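Local coordinates for PrhC (Penicillium brasilianum, PDB 5X9J), which acts as an isomerase in the biosynthesis of paraherquonin, a highly congested hexacyclic fungal meroterpenoid, at residues B[119-133]-B[145-159]. Sequence-based numbering, arbitrary orientation.
Sequences TIGGPYENENLVILQ and WEFFDAVRKQDLMNR
N126 and D149 meet where an antiparallel beta hairpin gives way to a helix, and they illustrate how one amide can tie a strand to a chain that is leaving its sheet. L129 and I131 form antiparallel hydrogen-bonded pairs with F147 and W145, F147 N reaching L129 O at 2.8 Å; past D149, helix 150-162 takes over this flank of strand 124-134, running roughly antiparallel to it (151°). The N126 amide spans the change. OD1 accepts from D149 N at 3.0 Å and also from E127 N, while ND2 donates to D149 O at 3.1 Å and, almost straight (178°), to Y124 OH. Replacing N126 by an alanine removes both amide atoms and would probably leave D149 N with little beyond its weak bond to E127 O and deprive Y124 OH of the N-H it accepts. D149 is the N-cap, its OD2 accepting from R152 N and hydrogen-bonded to S65 OG of the second subunit. L156 CD2 sits over the Y124 ring centre, a CH-pi contact. Along R159, CB, CG and CD pass G121 O, CD at 3.3 Å; NE bonds weakly to D155 O; CZ and NH2 lie near P123 O; NH1 donates to G121 O from above that carbonyl's plane and to P123 O, which lies in the guanidinium plane, each at 3.0 Å.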
loop_
_atom_site.group_PDB
_atom_site.type_symbol
_atom_site.label_atom_id
_atom_site.label_comp_id
_atom_site.label_asym_id
_atom_site.label_seq_id
_atom_site.Cartn_x
_atom_site.Cartn_y
_atom_site.Cartn_z
ATOM N N THR B 119 -17.793 -14.578 3.667
ATOM C CA THR B 119 -17.920 -14.178 5.057
ATOM C C THR B 119 -19.392 -14.105 5.429
ATOM O O THR B 119 -20.275 -14.084 4.571
ATOM C CB THR B 119 -17.285 -12.803 5.349
ATOM O OG1 THR B 119 -18.160 -11.778 4.865
ATOM C CG2 THR B 119 -15.894 -12.655 4.696
ATOM N N ILE B 120 -19.628 -13.989 6.734
ATOM C CA ILE B 120 -20.963 -13.741 7.269
ATOM C C ILE B 120 -21.627 -12.568 6.560
ATOM O O ILE B 120 -22.835 -12.591 6.281
ATOM C CB ILE B 120 -20.875 -13.504 8.787
ATOM C CG1 ILE B 120 -20.287 -14.735 9.480
ATOM C CG2 ILE B 120 -22.247 -13.131 9.357
ATOM C CD1 ILE B 120 -20.170 -14.583 10.984
ATOM N N GLY B 121 -20.854 -11.530 6.254
ATOM C CA GLY B 121 -21.356 -10.355 5.576
ATOM C C GLY B 121 -21.373 -10.431 4.068
ATOM O O GLY B 121 -21.661 -9.424 3.420
ATOM N N GLY B 122 -21.076 -11.584 3.477
ATOM C CA GLY B 122 -21.061 -11.700 2.042
ATOM C C GLY B 122 -19.650 -11.799 1.501
ATOM O O GLY B 122 -18.674 -11.825 2.257
ATOM N N PRO B 123 -19.521 -11.870 0.178
ATOM C CA PRO B 123 -18.193 -12.013 -0.434
ATOM C C PRO B 123 -17.281 -10.840 -0.091
ATOM O O PRO B 123 -17.723 -9.696 0.044
ATOM C CB PRO B 123 -18.498 -12.068 -1.932
ATOM C CG PRO B 123 -19.952 -12.507 -2.002
ATOM C CD PRO B 123 -20.597 -11.856 -0.825
ATOM N N TYR B 124 -15.998 -11.143 0.070
ATOM C CA TYR B 124 -14.993 -10.149 0.416
ATOM C C TYR B 124 -13.854 -10.255 -0.578
ATOM O O TYR B 124 -13.381 -11.359 -0.867
ATOM C CB TYR B 124 -14.474 -10.359 1.840
ATOM C CG TYR B 124 -13.389 -9.400 2.284
ATOM C CD1 TYR B 124 -13.603 -8.028 2.288
ATOM C CD2 TYR B 124 -12.161 -9.874 2.745
ATOM C CE1 TYR B 124 -12.620 -7.147 2.728
ATOM C CE2 TYR B 124 -11.165 -9.002 3.176
ATOM C CZ TYR B 124 -11.406 -7.638 3.164
ATOM O OH TYR B 124 -10.441 -6.771 3.613
ATOM N N GLU B 125 -13.425 -9.115 -1.108
ATOM C CA GLU B 125 -12.253 -9.069 -1.969
ATOM C C GLU B 125 -11.443 -7.841 -1.600
ATOM O O GLU B 125 -12.007 -6.762 -1.394
ATOM C CB GLU B 125 -12.648 -9.043 -3.446
ATOM C CG GLU B 125 -13.397 -10.316 -3.867
ATOM C CD GLU B 125 -13.973 -10.243 -5.268
ATOM O OE1 GLU B 125 -14.143 -9.124 -5.798
ATOM O OE2 GLU B 125 -14.262 -11.316 -5.836
ATOM N N ASN B 126 -10.130 -8.010 -1.483
ATOM C CA ASN B 126 -9.262 -6.881 -1.209
ATOM C C ASN B 126 -7.977 -7.070 -1.999
ATOM O O ASN B 126 -7.711 -8.144 -2.551
ATOM C CB ASN B 126 -9.005 -6.718 0.297
ATOM C CG ASN B 126 -8.841 -5.251 0.696
ATOM O OD1 ASN B 126 -8.346 -4.463 -0.091
ATOM N ND2 ASN B 126 -9.257 -4.888 1.912
ATOM N N GLU B 127 -7.208 -5.987 -2.091
ATOM C CA GLU B 127 -5.921 -5.970 -2.760
ATOM C C GLU B 127 -4.934 -5.270 -1.842
ATOM O O GLU B 127 -5.297 -4.356 -1.093
ATOM C CB GLU B 127 -6.004 -5.283 -4.127
ATOM C CG GLU B 127 -6.844 -6.089 -5.141
ATOM C CD GLU B 127 -7.170 -5.316 -6.410
ATOM O OE1 GLU B 127 -6.382 -4.424 -6.798
ATOM O OE2 GLU B 127 -8.222 -5.605 -7.024
ATOM N N ASN B 128 -3.688 -5.727 -1.883
ATOM C CA ASN B 128 -2.750 -5.449 -0.809
ATOM C C ASN B 128 -1.385 -5.116 -1.389
ATOM O O ASN B 128 -1.062 -5.463 -2.527
ATOM C CB ASN B 128 -2.619 -6.660 0.146
ATOM C CG ASN B 128 -3.982 -7.158 0.666
ATOM O OD1 ASN B 128 -4.344 -6.924 1.820
ATOM N ND2 ASN B 128 -4.736 -7.849 -0.195
ATOM N N LEU B 129 -0.575 -4.453 -0.575
ATOM C CA LEU B 129 0.862 -4.360 -0.799
ATOM C C LEU B 129 1.522 -4.888 0.466
ATOM O O LEU B 129 1.210 -4.427 1.567
ATOM C CB LEU B 129 1.292 -2.923 -1.116
ATOM C CG LEU B 129 2.718 -2.677 -1.668
ATOM C CD1 LEU B 129 3.797 -2.867 -0.593
ATOM C CD2 LEU B 129 3.027 -3.530 -2.857
ATOM N N VAL B 130 2.389 -5.878 0.319
ATOM C CA VAL B 130 3.035 -6.515 1.459
ATOM C C VAL B 130 4.529 -6.265 1.343
ATOM O O VAL B 130 5.104 -6.428 0.265
ATOM C CB VAL B 130 2.743 -8.026 1.520
ATOM C CG1 VAL B 130 3.516 -8.675 2.688
ATOM C CG2 VAL B 130 1.228 -8.281 1.675
ATOM N N ILE B 131 5.157 -5.867 2.443
ATOM C CA ILE B 131 6.611 -5.845 2.529
ATOM C C ILE B 131 7.030 -6.889 3.551
ATOM O O ILE B 131 6.512 -6.906 4.671
ATOM C CB ILE B 131 7.142 -4.460 2.927
ATOM C CG1 ILE B 131 6.721 -3.404 1.901
ATOM C CG2 ILE B 131 8.679 -4.513 3.082
ATOM C CD1 ILE B 131 7.157 -1.963 2.291
ATOM N N LEU B 132 7.974 -7.744 3.180
ATOM C CA LEU B 132 8.545 -8.702 4.114
ATOM C C LEU B 132 9.996 -8.348 4.400
ATOM O O LEU B 132 10.757 -8.027 3.486
ATOM C CB LEU B 132 8.478 -10.132 3.573
ATOM C CG LEU B 132 7.089 -10.646 3.192
ATOM C CD1 LEU B 132 7.196 -12.053 2.585
ATOM C CD2 LEU B 132 6.163 -10.655 4.399
ATOM N N GLN B 133 10.361 -8.400 5.673
ATOM C CA GLN B 133 11.753 -8.402 6.091
ATOM C C GLN B 133 12.111 -9.850 6.384
ATOM O O GLN B 133 11.511 -10.472 7.263
ATOM C CB GLN B 133 11.978 -7.527 7.329
ATOM C CG GLN B 133 13.380 -7.693 7.938
ATOM C CD GLN B 133 14.445 -7.058 7.076
ATOM O OE1 GLN B 133 14.483 -5.840 6.936
ATOM N NE2 GLN B 133 15.302 -7.878 6.466
ATOM N N TRP B 145 4.849 -5.679 6.779
ATOM C CA TRP B 145 4.071 -4.456 6.629
ATOM C C TRP B 145 2.993 -4.724 5.594
ATOM O O TRP B 145 3.285 -5.276 4.528
ATOM C CB TRP B 145 4.955 -3.284 6.187
ATOM C CG TRP B 145 5.996 -2.921 7.213
ATOM C CD1 TRP B 145 5.947 -1.882 8.105
ATOM C CD2 TRP B 145 7.232 -3.612 7.463
ATOM N NE1 TRP B 145 7.084 -1.887 8.892
ATOM C CE2 TRP B 145 7.887 -2.930 8.516
ATOM C CE3 TRP B 145 7.847 -4.736 6.901
ATOM C CZ2 TRP B 145 9.127 -3.340 9.018
ATOM C CZ3 TRP B 145 9.078 -5.140 7.394
ATOM C CH2 TRP B 145 9.708 -4.440 8.446
ATOM N N GLU B 146 1.760 -4.339 5.895
ATOM C CA GLU B 146 0.667 -4.585 4.967
ATOM C C GLU B 146 -0.120 -3.315 4.706
ATOM O O GLU B 146 -0.511 -2.617 5.644
ATOM C CB GLU B 146 -0.287 -5.671 5.478
ATOM C CG GLU B 146 -1.486 -5.837 4.539
ATOM C CD GLU B 146 -2.456 -6.958 4.927
ATOM O OE1 GLU B 146 -2.594 -7.903 4.115
ATOM O OE2 GLU B 146 -3.087 -6.882 6.015
ATOM N N PHE B 147 -0.354 -3.034 3.434
ATOM C CA PHE B 147 -1.312 -2.038 2.980
ATOM C C PHE B 147 -2.476 -2.752 2.322
ATOM O O PHE B 147 -2.276 -3.709 1.575
ATOM C CB PHE B 147 -0.698 -1.095 1.952
ATOM C CG PHE B 147 0.333 -0.200 2.511
ATOM C CD1 PHE B 147 1.606 -0.677 2.779
ATOM C CD2 PHE B 147 0.031 1.126 2.773
ATOM C CE1 PHE B 147 2.576 0.164 3.311
ATOM C CE2 PHE B 147 0.981 1.973 3.293
ATOM C CZ PHE B 147 2.261 1.492 3.568
ATOM N N PHE B 148 -3.686 -2.285 2.577
ATOM C CA PHE B 148 -4.855 -2.896 1.971
ATOM C C PHE B 148 -5.792 -1.764 1.607
ATOM O O PHE B 148 -5.560 -0.613 1.973
ATOM C CB PHE B 148 -5.531 -3.894 2.931
ATOM C CG PHE B 148 -5.794 -3.308 4.288
ATOM C CD1 PHE B 148 -4.824 -3.354 5.274
ATOM C CD2 PHE B 148 -6.981 -2.645 4.553
ATOM C CE1 PHE B 148 -5.046 -2.776 6.510
ATOM C CE2 PHE B 148 -7.210 -2.063 5.776
ATOM C CZ PHE B 148 -6.247 -2.132 6.767
ATOM N N ASP B 149 -6.855 -2.086 0.881
ATOM C CA ASP B 149 -7.868 -1.082 0.578
ATOM C C ASP B 149 -8.745 -0.931 1.805
ATOM O O ASP B 149 -9.488 -1.854 2.172
ATOM C CB ASP B 149 -8.682 -1.467 -0.651
ATOM C CG ASP B 149 -9.640 -0.358 -1.085
ATOM O OD1 ASP B 149 -9.543 0.067 -2.252
ATOM O OD2 ASP B 149 -10.474 0.086 -0.263
ATOM N N ALA B 150 -8.655 0.229 2.450
ATOM C CA ALA B 150 -9.344 0.426 3.713
ATOM C C ALA B 150 -10.848 0.534 3.520
ATOM O O ALA B 150 -11.610 0.252 4.450
ATOM C CB ALA B 150 -8.802 1.675 4.421
ATOM N N VAL B 151 -11.294 0.947 2.338
ATOM C CA VAL B 151 -12.733 1.052 2.109
ATOM C C VAL B 151 -13.346 -0.340 1.933
ATOM O O VAL B 151 -14.433 -0.618 2.450
ATOM C CB VAL B 151 -13.024 1.971 0.904
ATOM C CG1 VAL B 151 -14.464 1.784 0.411
ATOM C CG2 VAL B 151 -12.778 3.448 1.290
ATOM N N ARG B 152 -12.660 -1.228 1.207
ATOM C CA ARG B 152 -13.079 -2.629 1.154
ATOM C C ARG B 152 -13.190 -3.207 2.555
ATOM O O ARG B 152 -14.184 -3.855 2.897
ATOM C CB ARG B 152 -12.096 -3.452 0.321
ATOM C CG ARG B 152 -12.147 -3.175 -1.165
ATOM C CD ARG B 152 -13.408 -3.776 -1.797
ATOM N NE ARG B 152 -13.522 -3.458 -3.221
ATOM C CZ ARG B 152 -12.899 -4.111 -4.193
ATOM N NH1 ARG B 152 -12.098 -5.123 -3.903
ATOM N NH2 ARG B 152 -13.071 -3.751 -5.462
ATOM N N LYS B 153 -12.189 -2.954 3.397
ATOM C CA LYS B 153 -12.239 -3.501 4.745
ATOM C C LYS B 153 -13.334 -2.848 5.576
ATOM O O LYS B 153 -14.039 -3.537 6.328
ATOM C CB LYS B 153 -10.897 -3.343 5.447
ATOM C CG LYS B 153 -10.929 -4.002 6.809
ATOM C CD LYS B 153 -9.603 -3.935 7.512
ATOM C CE LYS B 153 -9.578 -4.943 8.654
ATOM N NZ LYS B 153 -8.551 -4.565 9.673
ATOM N N GLN B 154 -13.481 -1.522 5.485
ATOM C CA GLN B 154 -14.510 -0.863 6.284
ATOM C C GLN B 154 -15.906 -1.310 5.859
ATOM O O GLN B 154 -16.796 -1.450 6.702
ATOM C CB GLN B 154 -14.393 0.662 6.189
ATOM C CG GLN B 154 -15.343 1.376 7.150
ATOM C CD GLN B 154 -15.154 0.931 8.625
ATOM O OE1 GLN B 154 -14.032 0.893 9.140
ATOM N NE2 GLN B 154 -16.260 0.583 9.293
ATOM N N ASP B 155 -16.114 -1.522 4.559
ATOM C CA ASP B 155 -17.403 -2.015 4.079
ATOM C C ASP B 155 -17.694 -3.404 4.635
ATOM O O ASP B 155 -18.827 -3.696 5.030
ATOM C CB ASP B 155 -17.435 -2.052 2.547
ATOM C CG ASP B 155 -17.573 -0.665 1.911
ATOM O OD1 ASP B 155 -17.927 0.305 2.628
ATOM O OD2 ASP B 155 -17.335 -0.549 0.680
ATOM N N LEU B 156 -16.679 -4.273 4.680
ATOM C CA LEU B 156 -16.858 -5.582 5.303
ATOM C C LEU B 156 -17.243 -5.434 6.768
ATOM O O LEU B 156 -18.199 -6.064 7.234
ATOM C CB LEU B 156 -15.590 -6.425 5.168
ATOM C CG LEU B 156 -15.631 -7.741 5.969
ATOM C CD1 LEU B 156 -16.754 -8.668 5.472
ATOM C CD2 LEU B 156 -14.301 -8.457 5.921
ATOM N N MET B 157 -16.514 -4.587 7.506
ATOM C CA MET B 157 -16.814 -4.380 8.919
ATOM C C MET B 157 -18.230 -3.854 9.117
ATOM O O MET B 157 -18.915 -4.248 10.068
ATOM C CB MET B 157 -15.807 -3.415 9.549
ATOM C CG MET B 157 -14.386 -3.918 9.521
ATOM S SD MET B 157 -14.244 -5.498 10.383
ATOM C CE MET B 157 -14.784 -4.997 12.013
ATOM N N ASN B 158 -18.678 -2.953 8.241
ATOM C CA ASN B 158 -20.048 -2.460 8.332
ATOM C C ASN B 158 -21.056 -3.582 8.083
ATOM O O ASN B 158 -22.068 -3.681 8.779
ATOM C CB ASN B 158 -20.272 -1.322 7.333
ATOM C CG ASN B 158 -19.537 -0.042 7.720
ATOM O OD1 ASN B 158 -19.126 0.144 8.866
ATOM N ND2 ASN B 158 -19.390 0.851 6.759
ATOM N N ARG B 159 -20.806 -4.423 7.075
ATOM C CA ARG B 159 -21.717 -5.530 6.802
ATOM C C ARG B 159 -21.731 -6.525 7.956
ATOM O O ARG B 159 -22.795 -7.031 8.329
ATOM C CB ARG B 159 -21.333 -6.215 5.489
ATOM C CG ARG B 159 -21.679 -5.394 4.238
ATOM C CD ARG B 159 -21.316 -6.147 2.952
ATOM N NE ARG B 159 -19.894 -6.008 2.643
ATOM C CZ ARG B 159 -19.135 -6.938 2.058
ATOM N NH1 ARG B 159 -19.640 -8.125 1.705
ATOM N NH2 ARG B 159 -17.854 -6.678 1.830
HETATM O O HOH W 1 -10.440 -6.690 -5.759
#